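Motility protein B (Helicobacter pylori, PDB 3CYP) forms, with MotA, the stator of the flagellar motor and probably fastens it to the cell wall through this periplasmic OmpA-like domain. Local coordinates at residues T11-N16 with A62-Y67; R42-D47 with S86-T91; N92-N97 with R108-F113. All blocks are in the same frame, centred on the assembly; numbering follows the deposited sequence. Where two conformers were deposited one is given.

Interaction 1: residues T11-N16 with A62-Y67; sequences TSDAIN and AANRAY
Asp13 and Arg65 mark the closest approach of the two backbones, their CA atoms 5.2 Å apart, where the irregular segment 11-16 runs past the helical segment 62-67. The loop is shaped locally by an ST turn, in which the backbone N of Ala14 donates to Ser12 OG. Arg65 does most of the joining. Its CG stands beside the backbone N (chi1 -72°), and this torsion with the extended run from CG to NE brings NE and NH2 to the carbonyl of Ser12. There the guanidinium grips one oxygen side-on with two nitrogens: NE lies 2.8 Å and NH2 2.9 Å from Ser12 O, which sits in the guanidinium plane. Within the OmpA-like domain, this is how the loop between strand 5-6 and helix 17-30 packs on helix 58-75, which itself covers the sheet. NH1 of the same arginine turns to Phe44 O and Asn107 OD1, so one guanidinium serves loop and strand together. Nearer the helix, Arg65 CG lies 4.0 Å from Asp13 CB. The carboxylate of Asp13 comes close to the amide of Asn64, but Asn64 has a second conformer and the detail of their meeting is doubtful; Arg54 NH2 donates to Asn64 OD1 and forms a long, weak ion pair with the carboxylate. Asn64 also packs on Pro80 of the second subunit.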
loop_
_atom_site.group_PDB
_atom_site.type_symbol
_atom_site.label_atom_id
_atom_site.label_comp_id
_atom_site.label_asym_id
_atom_site.label_seq_id
_atom_site.Cartn_x
_atom_site.Cartn_y
_atom_site.Cartn_z
ATOM N N THR B 11 -15.488 -5.933 13.638
ATOM C CA THR B 11 -15.711 -4.971 12.556
ATOM C C THR B 11 -14.871 -3.678 12.630
ATOM O O THR B 11 -14.899 -2.884 11.682
ATOM C CB THR B 11 -17.194 -4.639 12.439
ATOM O OG1 THR B 11 -17.631 -4.048 13.661
ATOM C CG2 THR B 11 -17.979 -5.907 12.170
ATOM N N SER B 12 -14.071 -3.515 13.695
ATOM C CA SER B 12 -13.345 -2.283 13.947
ATOM C C SER B 12 -12.066 -2.249 13.127
ATOM O O SER B 12 -11.379 -3.275 13.023
ATOM C CB SER B 12 -12.956 -2.166 15.426
ATOM O OG SER B 12 -12.332 -0.923 15.672
ATOM N N ASP B 13 -11.781 -1.093 12.551
ATOM C CA ASP B 13 -10.439 -0.794 12.002
ATOM C C ASP B 13 -9.746 0.343 12.753
ATOM O O ASP B 13 -8.747 0.903 12.285
ATOM C CB ASP B 13 -10.503 -0.511 10.499
ATOM C CG ASP B 13 -11.340 0.697 10.151
ATOM O OD1 ASP B 13 -11.970 1.326 11.040
ATOM O OD2 ASP B 13 -11.374 1.016 8.951
ATOM N N ALA B 14 -10.258 0.664 13.944
ATOM C CA ALA B 14 -9.703 1.685 14.809
ATOM C C ALA B 14 -8.325 1.307 15.386
ATOM O O ALA B 14 -8.120 0.171 15.811
ATOM C CB ALA B 14 -10.661 1.994 15.947
ATOM N N ILE B 15 -7.412 2.289 15.388
ATOM C CA ILE B 15 -6.081 2.148 15.970
ATOM C C ILE B 15 -6.039 2.985 17.253
ATOM O O ILE B 15 -5.941 4.202 17.199
ATOM C CB ILE B 15 -4.979 2.561 14.948
ATOM C CG1 ILE B 15 -5.015 1.594 13.762
ATOM C CG2 ILE B 15 -3.584 2.530 15.588
ATOM C CD1 ILE B 15 -4.084 1.997 12.655
ATOM N N ASN B 16 -6.151 2.335 18.404
ATOM C CA ASN B 16 -6.216 3.059 19.658
ATOM C C ASN B 16 -4.820 3.467 20.108
ATOM O O ASN B 16 -3.802 3.252 19.405
ATOM C CB ASN B 16 -7.010 2.255 20.730
ATOM C CG ASN B 16 -6.300 0.985 21.221
ATOM O OD1 ASN B 16 -5.116 0.737 20.952
ATOM N ND2 ASN B 16 -7.048 0.159 21.971
ATOM N N ALA B 62 -10.183 -6.173 6.124
ATOM C CA ALA B 62 -8.764 -6.568 6.362
ATOM C C ALA B 62 -7.823 -5.615 5.647
ATOM O O ALA B 62 -6.749 -5.259 6.150
ATOM C CB ALA B 62 -8.481 -7.963 5.927
ATOM N N ALA B 63 -8.207 -5.230 4.439
ATOM C CA ALA B 63 -7.392 -4.242 3.689
ATOM C C ALA B 63 -7.269 -2.909 4.384
ATOM O O ALA B 63 -6.168 -2.302 4.432
ATOM C CB ALA B 63 -7.980 -4.018 2.298
ATOM N N ASN B 64 -8.371 -2.390 4.924
ATOM C CA ASN B 64 -8.313 -1.091 5.599
ATOM C C ASN B 64 -7.500 -1.209 6.878
ATOM O O ASN B 64 -6.738 -0.311 7.214
ATOM C CB ASN B 64 -9.699 -0.469 5.874
ATOM C CG ASN B 64 -9.666 1.048 5.838
ATOM O OD1 ASN B 64 -10.360 1.720 6.605
ATOM N ND2 ASN B 64 -8.857 1.600 4.955
ATOM N N ARG B 65 -7.626 -2.328 7.588
ATOM C CA ARG B 65 -6.752 -2.566 8.766
ATOM C C ARG B 65 -5.267 -2.488 8.414
ATOM O O ARG B 65 -4.500 -1.764 9.042
ATOM C CB ARG B 65 -7.049 -3.875 9.427
ATOM C CG ARG B 65 -8.387 -3.861 10.178
ATOM C CD ARG B 65 -8.748 -5.224 10.679
ATOM N NE ARG B 65 -9.914 -5.187 11.577
ATOM C CZ ARG B 65 -10.641 -6.248 11.923
ATOM N NH1 ARG B 65 -10.347 -7.450 11.468
ATOM N NH2 ARG B 65 -11.682 -6.102 12.772
ATOM N N ALA B 66 -4.886 -3.243 7.389
ATOM C CA ALA B 66 -3.481 -3.310 6.979
ATOM C C ALA B 66 -3.025 -1.971 6.446
ATOM O O ALA B 66 -1.940 -1.485 6.793
ATOM C CB ALA B 66 -3.290 -4.395 5.966
ATOM N N TYR B 67 -3.831 -1.358 5.574
ATOM C CA TYR B 67 -3.497 -0.053 5.007
ATOM C C TYR B 67 -3.280 1.006 6.109
ATOM O O TYR B 67 -2.314 1.753 6.108
ATOM C CB TYR B 67 -4.599 0.360 4.028
ATOM C CG TYR B 67 -4.492 1.798 3.566
ATOM C CD1 TYR B 67 -3.385 2.231 2.847
ATOM C CD2 TYR B 67 -5.460 2.739 3.898
ATOM C CE1 TYR B 67 -3.246 3.570 2.445
ATOM C CE2 TYR B 67 -5.344 4.080 3.477
ATOM C CZ TYR B 67 -4.238 4.470 2.736
ATOM O OH TYR B 67 -4.077 5.780 2.282
#

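Interaction 2: residues R42-D47 with S86-T91; sequences RGFTDD and SSYGST
Tyr88 touches both Arg42 and Phe44, its CG set beside the backbone N (chi1 -75°), which turns the ring toward strand 38-44 and alongside both side chains. The arginine chain, extended from CG to NE, passes the tyrosine ring at a slant: CD comes 3.5 Å from Tyr88 CE2, and the phenol oxygen ends over the centre of one guanidinium face, Tyr88 OH lying 3.4 Å from Arg42 CZ. The rings of Phe44 and Tyr88 lie alongside with little overlap, centroids 5.3 Å apart and planes inclined by 29°; the closest touch is Phe44 CE1 on Tyr88 CB at 3.4 Å. Behind these side chains runs the parallel pairing of a beta-alpha-beta unit, strands 38-44 and 83-87 linked by helix 58-75. Gly43 uses both its backbone groups, N donating to Ser86 O and O accepting from Tyr88 N, each at 2.9 Å. Beyond the paired strands the chain 86-91 enters a type II' turn from Tyr88 to Thr91, with Gly89 at positive phi, and Thr45 N still reaches Gly89 O, though from above the carbonyl plane. Tyr88 O takes both the backbone N and OG1 of Thr91, which ties the turn together. Two waters bridge carbonyl oxygens beyond the strands: one lies between Thr45 O and Thr91 O, the other between Thr45 O and Ser90 O. Arg42 NE also bonds to Asn40, and its guanidinium meets Phe112 in a cation-pi contact. The electron-rich phenol oxygen of Tyr88 probably gives the cation a mild electrostatic complement, while the backbone bonds supply the directional hold.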
loop_
_atom_site.group_PDB
_atom_site.type_symbol
_atom_site.label_atom_id
_atom_site.label_comp_id
_atom_site.label_asym_id
_atom_site.label_seq_id
_atom_site.Cartn_x
_atom_site.Cartn_y
_atom_site.Cartn_z
ATOM N N ARG B 42 0.114 -7.236 6.818
ATOM C CA ARG B 42 -0.948 -8.168 6.440
ATOM C C ARG B 42 -2.150 -8.022 7.357
ATOM O O ARG B 42 -2.016 -8.179 8.559
ATOM C CB ARG B 42 -0.462 -9.617 6.552
ATOM C CG ARG B 42 0.656 -9.870 5.650
ATOM C CD ARG B 42 0.964 -11.333 5.556
ATOM N NE ARG B 42 2.050 -11.492 4.608
ATOM C CZ ARG B 42 2.576 -12.653 4.264
ATOM N NH1 ARG B 42 2.149 -13.779 4.826
ATOM N NH2 ARG B 42 3.579 -12.657 3.390
ATOM N N GLY B 43 -3.326 -7.855 6.759
ATOM C CA GLY B 43 -4.567 -7.709 7.523
ATOM C C GLY B 43 -5.465 -8.933 7.445
ATOM O O GLY B 43 -5.525 -9.620 6.420
ATOM N N PHE B 44 -6.159 -9.198 8.563
ATOM C CA PHE B 44 -7.019 -10.366 8.705
ATOM C C PHE B 44 -8.270 -10.004 9.493
ATOM O O PHE B 44 -8.322 -8.976 10.196
ATOM C CB PHE B 44 -6.338 -11.488 9.440
ATOM C CG PHE B 44 -4.961 -11.865 8.914
ATOM C CD1 PHE B 44 -4.816 -12.967 8.071
ATOM C CD2 PHE B 44 -3.828 -11.148 9.284
ATOM C CE1 PHE B 44 -3.572 -13.343 7.603
ATOM C CE2 PHE B 44 -2.560 -11.550 8.850
ATOM C CZ PHE B 44 -2.442 -12.641 7.996
ATOM N N THR B 45 -9.267 -10.874 9.314
ATOM C CA THR B 45 -10.508 -10.884 10.097
ATOM C C THR B 45 -10.867 -12.280 10.586
ATOM O O THR B 45 -10.316 -13.285 10.160
ATOM C CB THR B 45 -11.701 -10.424 9.202
ATOM O OG1 THR B 45 -11.980 -11.465 8.250
ATOM C CG2 THR B 45 -11.384 -9.105 8.472
ATOM N N ASP B 46 -11.828 -12.322 11.500
ATOM C CA ASP B 46 -12.561 -13.541 11.792
ATOM C C ASP B 46 -13.569 -13.800 10.668
ATOM O O ASP B 46 -13.586 -13.093 9.641
ATOM C CB ASP B 46 -13.239 -13.444 13.174
ATOM C CG ASP B 46 -14.263 -12.330 13.281
ATOM O OD1 ASP B 46 -14.948 -12.028 12.295
ATOM O OD2 ASP B 46 -14.422 -11.777 14.388
ATOM N N ASP B 47 -14.447 -14.780 10.877
ATOM C CA ASP B 47 -15.366 -15.173 9.834
ATOM C C ASP B 47 -16.785 -14.845 10.252
ATOM O O ASP B 47 -17.734 -15.453 9.749
ATOM C CB ASP B 47 -15.205 -16.667 9.533
ATOM C CG ASP B 47 -15.700 -17.556 10.655
ATOM O OD1 ASP B 47 -16.059 -17.022 11.736
ATOM O OD2 ASP B 47 -15.720 -18.799 10.447
ATOM N N SER B 86 -1.236 -6.097 2.456
ATOM C CA SER B 86 -1.940 -7.188 1.834
ATOM C C SER B 86 -3.132 -7.547 2.655
ATOM O O SER B 86 -3.065 -7.588 3.875
ATOM C CB SER B 86 -1.042 -8.391 1.630
ATOM O OG SER B 86 0.063 -8.102 0.793
ATOM N N SER B 87 -4.238 -7.795 1.981
ATOM C CA SER B 87 -5.444 -8.267 2.660
ATOM C C SER B 87 -5.610 -9.768 2.517
ATOM O O SER B 87 -5.630 -10.286 1.409
ATOM C CB SER B 87 -6.680 -7.556 2.123
ATOM O OG SER B 87 -7.802 -8.179 2.761
ATOM N N TYR B 88 -5.782 -10.459 3.651
ATOM C CA TYR B 88 -6.082 -11.868 3.685
ATOM C C TYR B 88 -7.558 -12.175 4.065
ATOM O O TYR B 88 -7.918 -13.330 4.128
ATOM C CB TYR B 88 -5.087 -12.584 4.619
ATOM C CG TYR B 88 -3.737 -12.713 3.975
ATOM C CD1 TYR B 88 -3.332 -13.912 3.442
ATOM C CD2 TYR B 88 -2.892 -11.636 3.855
ATOM C CE1 TYR B 88 -2.115 -14.047 2.808
ATOM C CE2 TYR B 88 -1.663 -11.752 3.210
ATOM C CZ TYR B 88 -1.283 -12.960 2.685
ATOM O OH TYR B 88 -0.046 -13.129 2.075
ATOM N N GLY B 89 -8.361 -11.148 4.319
ATOM C CA GLY B 89 -9.773 -11.339 4.657
ATOM C C GLY B 89 -9.868 -12.306 5.832
ATOM O O GLY B 89 -9.053 -12.245 6.772
ATOM N N SER B 90 -10.825 -13.247 5.775
ATOM C CA SER B 90 -11.015 -14.217 6.862
ATOM C C SER B 90 -10.164 -15.470 6.726
ATOM O O SER B 90 -10.302 -16.388 7.498
ATOM C CB SER B 90 -12.500 -14.596 6.920
ATOM O OG SER B 90 -12.869 -15.131 5.643
ATOM N N THR B 91 -9.250 -15.499 5.767
ATOM C CA THR B 91 -8.382 -16.639 5.556
ATOM C C THR B 91 -7.235 -16.644 6.567
ATOM O O THR B 91 -6.982 -15.622 7.233
ATOM C CB THR B 91 -7.811 -16.669 4.094
ATOM O OG1 THR B 91 -6.773 -15.690 3.919
ATOM C CG2 THR B 91 -8.914 -16.431 3.067
HETATM O O HOH W 1 -7.752 -14.678 9.691
HETATM O O HOH W 2 -10.917 -15.934 10.011
#

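Interaction 3: residues N92-N97 with R108-F113; sequences NPIAPN and RVEIFF
Arg108 reaches toward Asn92 and Ile94 from the first residue of its strand. From CB the chain sets out between the backbone N and the carbonyl carbon (chi1 88°) and bends at chi2 (-87°), rising from the sheet until its end lies beside the Glu110 carboxylate. CD is the first atom to meet the loop, 3.6 Å from Ile94 CD1. NE follows at 3.5 Å from the same methyl carbon, Ile94 CD1, and donates to Glu110 OE1 at 2.8 Å in a salt bridge within the strand. CZ lies under the isoleucine, whose CG2 branch stands over one face of the guanidinium; the two side chains run antiparallel to one another. NH2 has two acceptors: it gives a second bond to Glu110 OE1 and a straighter one, 160° at the hydrogen, to Asn92 O at 2.8 Å. NE and NH2 thus hold a single carboxylate oxygen side-on, and both approach it from the same face of the carboxylate plane. Ile94 CG2 also touches that oxygen, 3.5 Å from Glu110 OE1, so a methyl group covers part of the ion pair. NH1 turns to Asn106 O, while the ring of Phe44 offers the guanidinium a cation-pi contact. The loop 92-97, which follows strand 83-87 and precedes helix 100-105, is tied by Arg108, and through the bond of Asn106 to Ala95 O, to the start of strand 108-114; that strand lies between 5-6 and 38-44, antiparallel to both, in the sheet of the OmpA-like domain.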
loop_
_atom_site.group_PDB
_atom_site.type_symbol
_atom_site.label_atom_id
_atom_site.label_comp_id
_atom_site.label_asym_id
_atom_site.label_seq_id
_atom_site.Cartn_x
_atom_site.Cartn_y
_atom_site.Cartn_z
ATOM N N ASN B 92 -6.572 -17.789 6.671
ATOM C CA ASN B 92 -5.403 -17.964 7.512
ATOM C C ASN B 92 -5.611 -17.483 8.947
ATOM O O ASN B 92 -4.778 -16.790 9.496
ATOM C CB ASN B 92 -4.209 -17.281 6.871
ATOM C CG ASN B 92 -3.885 -17.889 5.532
ATOM O OD1 ASN B 92 -3.293 -18.951 5.473
ATOM N ND2 ASN B 92 -4.359 -17.270 4.455
ATOM N N PRO B 93 -6.679 -17.936 9.593
ATOM C CA PRO B 93 -6.875 -17.550 10.996
ATOM C C PRO B 93 -5.760 -18.063 11.906
ATOM O O PRO B 93 -5.161 -19.094 11.593
ATOM C CB PRO B 93 -8.191 -18.259 11.351
ATOM C CG PRO B 93 -8.252 -19.414 10.418
ATOM C CD PRO B 93 -7.721 -18.892 9.143
ATOM N N ILE B 94 -5.484 -17.359 13.008
ATOM C CA ILE B 94 -4.507 -17.851 13.981
ATOM C C ILE B 94 -5.159 -18.781 14.998
ATOM O O ILE B 94 -4.476 -19.567 15.639
ATOM C CB ILE B 94 -3.663 -16.746 14.685
ATOM C CG1 ILE B 94 -4.519 -15.634 15.276
ATOM C CG2 ILE B 94 -2.658 -16.196 13.727
ATOM C CD1 ILE B 94 -3.694 -14.376 15.612
ATOM N N ALA B 95 -6.475 -18.685 15.121
ATOM C CA ALA B 95 -7.215 -19.432 16.127
ATOM C C ALA B 95 -8.437 -19.987 15.428
ATOM O O ALA B 95 -8.917 -19.387 14.479
ATOM C CB ALA B 95 -7.643 -18.504 17.228
ATOM N N PRO B 96 -8.989 -21.102 15.926
ATOM C CA PRO B 96 -10.195 -21.589 15.263
ATOM C C PRO B 96 -11.330 -20.588 15.445
ATOM O O PRO B 96 -11.380 -19.901 16.465
ATOM C CB PRO B 96 -10.479 -22.925 15.984
ATOM C CG PRO B 96 -9.809 -22.792 17.313
ATOM C CD PRO B 96 -8.601 -21.921 17.091
ATOM N N ASN B 97 -12.219 -20.455 14.467
ATOM C CA ASN B 97 -13.318 -19.500 14.588
ATOM C C ASN B 97 -14.498 -20.157 15.298
ATOM O O ASN B 97 -15.644 -19.965 14.894
ATOM C CB ASN B 97 -13.764 -18.973 13.217
ATOM C CG ASN B 97 -12.831 -17.887 12.653
ATOM O OD1 ASN B 97 -12.205 -18.075 11.592
ATOM N ND2 ASN B 97 -12.784 -16.746 13.317
ATOM N N ARG B 108 -6.770 -8.947 13.213
ATOM C CA ARG B 108 -5.408 -8.486 13.501
ATOM C C ARG B 108 -4.651 -8.121 12.242
ATOM O O ARG B 108 -5.055 -8.440 11.139
ATOM C CB ARG B 108 -4.622 -9.530 14.319
ATOM C CG ARG B 108 -3.851 -10.624 13.573
ATOM C CD ARG B 108 -4.642 -11.802 13.246
ATOM N NE ARG B 108 -3.922 -12.824 12.473
ATOM C CZ ARG B 108 -4.548 -13.696 11.706
ATOM N NH1 ARG B 108 -5.863 -13.688 11.635
ATOM N NH2 ARG B 108 -3.876 -14.547 10.962
ATOM N N VAL B 109 -3.549 -7.426 12.460
ATOM C CA VAL B 109 -2.575 -7.123 11.397
ATOM C C VAL B 109 -1.267 -7.737 11.871
ATOM O O VAL B 109 -0.919 -7.618 13.050
ATOM C CB VAL B 109 -2.463 -5.633 11.135
ATOM C CG1 VAL B 109 -1.171 -5.330 10.340
ATOM C CG2 VAL B 109 -3.669 -5.138 10.410
ATOM N N GLU B 110 -0.583 -8.434 10.942
ATOM C CA GLU B 110 0.721 -9.080 11.192
ATOM C C GLU B 110 1.779 -8.424 10.329
ATOM O O GLU B 110 1.488 -8.033 9.187
ATOM C CB GLU B 110 0.676 -10.597 10.886
ATOM C CG GLU B 110 -0.359 -11.338 11.727
ATOM C CD GLU B 110 -0.452 -12.801 11.421
ATOM O OE1 GLU B 110 -1.256 -13.485 12.096
ATOM O OE2 GLU B 110 0.234 -13.281 10.478
ATOM N N ILE B 111 2.997 -8.357 10.861
ATOM C CA ILE B 111 4.157 -7.788 10.157
ATOM C C ILE B 111 5.005 -8.947 9.630
ATOM O O ILE B 111 5.413 -9.805 10.416
ATOM C CB ILE B 111 5.022 -6.939 11.079
ATOM C CG1 ILE B 111 4.247 -5.666 11.532
ATOM C CG2 ILE B 111 6.348 -6.583 10.385
ATOM C CD1 ILE B 111 3.915 -4.668 10.401
ATOM N N PHE B 112 5.190 -8.993 8.309
ATOM C CA PHE B 112 6.065 -9.955 7.657
ATOM C C PHE B 112 7.312 -9.283 7.133
ATOM O O PHE B 112 7.249 -8.226 6.484
ATOM C CB PHE B 112 5.301 -10.697 6.573
ATOM C CG PHE B 112 4.589 -11.907 7.093
ATOM C CD1 PHE B 112 3.521 -11.768 7.974
ATOM C CD2 PHE B 112 5.008 -13.207 6.763
ATOM C CE1 PHE B 112 2.841 -12.912 8.461
ATOM C CE2 PHE B 112 4.333 -14.341 7.278
ATOM C CZ PHE B 112 3.279 -14.186 8.119
ATOM N N PHE B 113 8.457 -9.904 7.393
ATOM C CA PHE B 113 9.742 -9.415 6.897
ATOM C C PHE B 113 10.117 -10.217 5.643
ATOM O O PHE B 113 9.969 -11.444 5.616
ATOM C CB PHE B 113 10.817 -9.672 7.939
ATOM C CG PHE B 113 10.548 -8.983 9.248
ATOM C CD1 PHE B 113 11.043 -7.747 9.488
ATOM C CD2 PHE B 113 9.730 -9.594 10.193
ATOM C CE1 PHE B 113 10.754 -7.090 10.701
ATOM C CE2 PHE B 113 9.407 -8.951 11.403
ATOM C CZ PHE B 113 9.930 -7.724 11.655
#

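In the fold
Interactions 2 and 3 share the sheet, since strands 38-44 and 108-114 are neighbours joined by backbone bonds between Arg42 and Glu110 and between Phe44 and Arg108. Interaction 1 packs a loop on helix 58-75, the connection that links the two parallel strands of interaction 2, and Ala62 of that helix rests on Ser87. Interactions 1 and 2 are partly buried, whereas interaction 3 is a surface contact. The chemistry follows this placement: backbone strand pairing, with water-bridged carbonyls beyond it, dominates 42-47 with 86-91, while in the other two an arginine seizes a loop carbonyl, with two nitrogens in interaction 1 and with one beside a salt bridge in interaction 3.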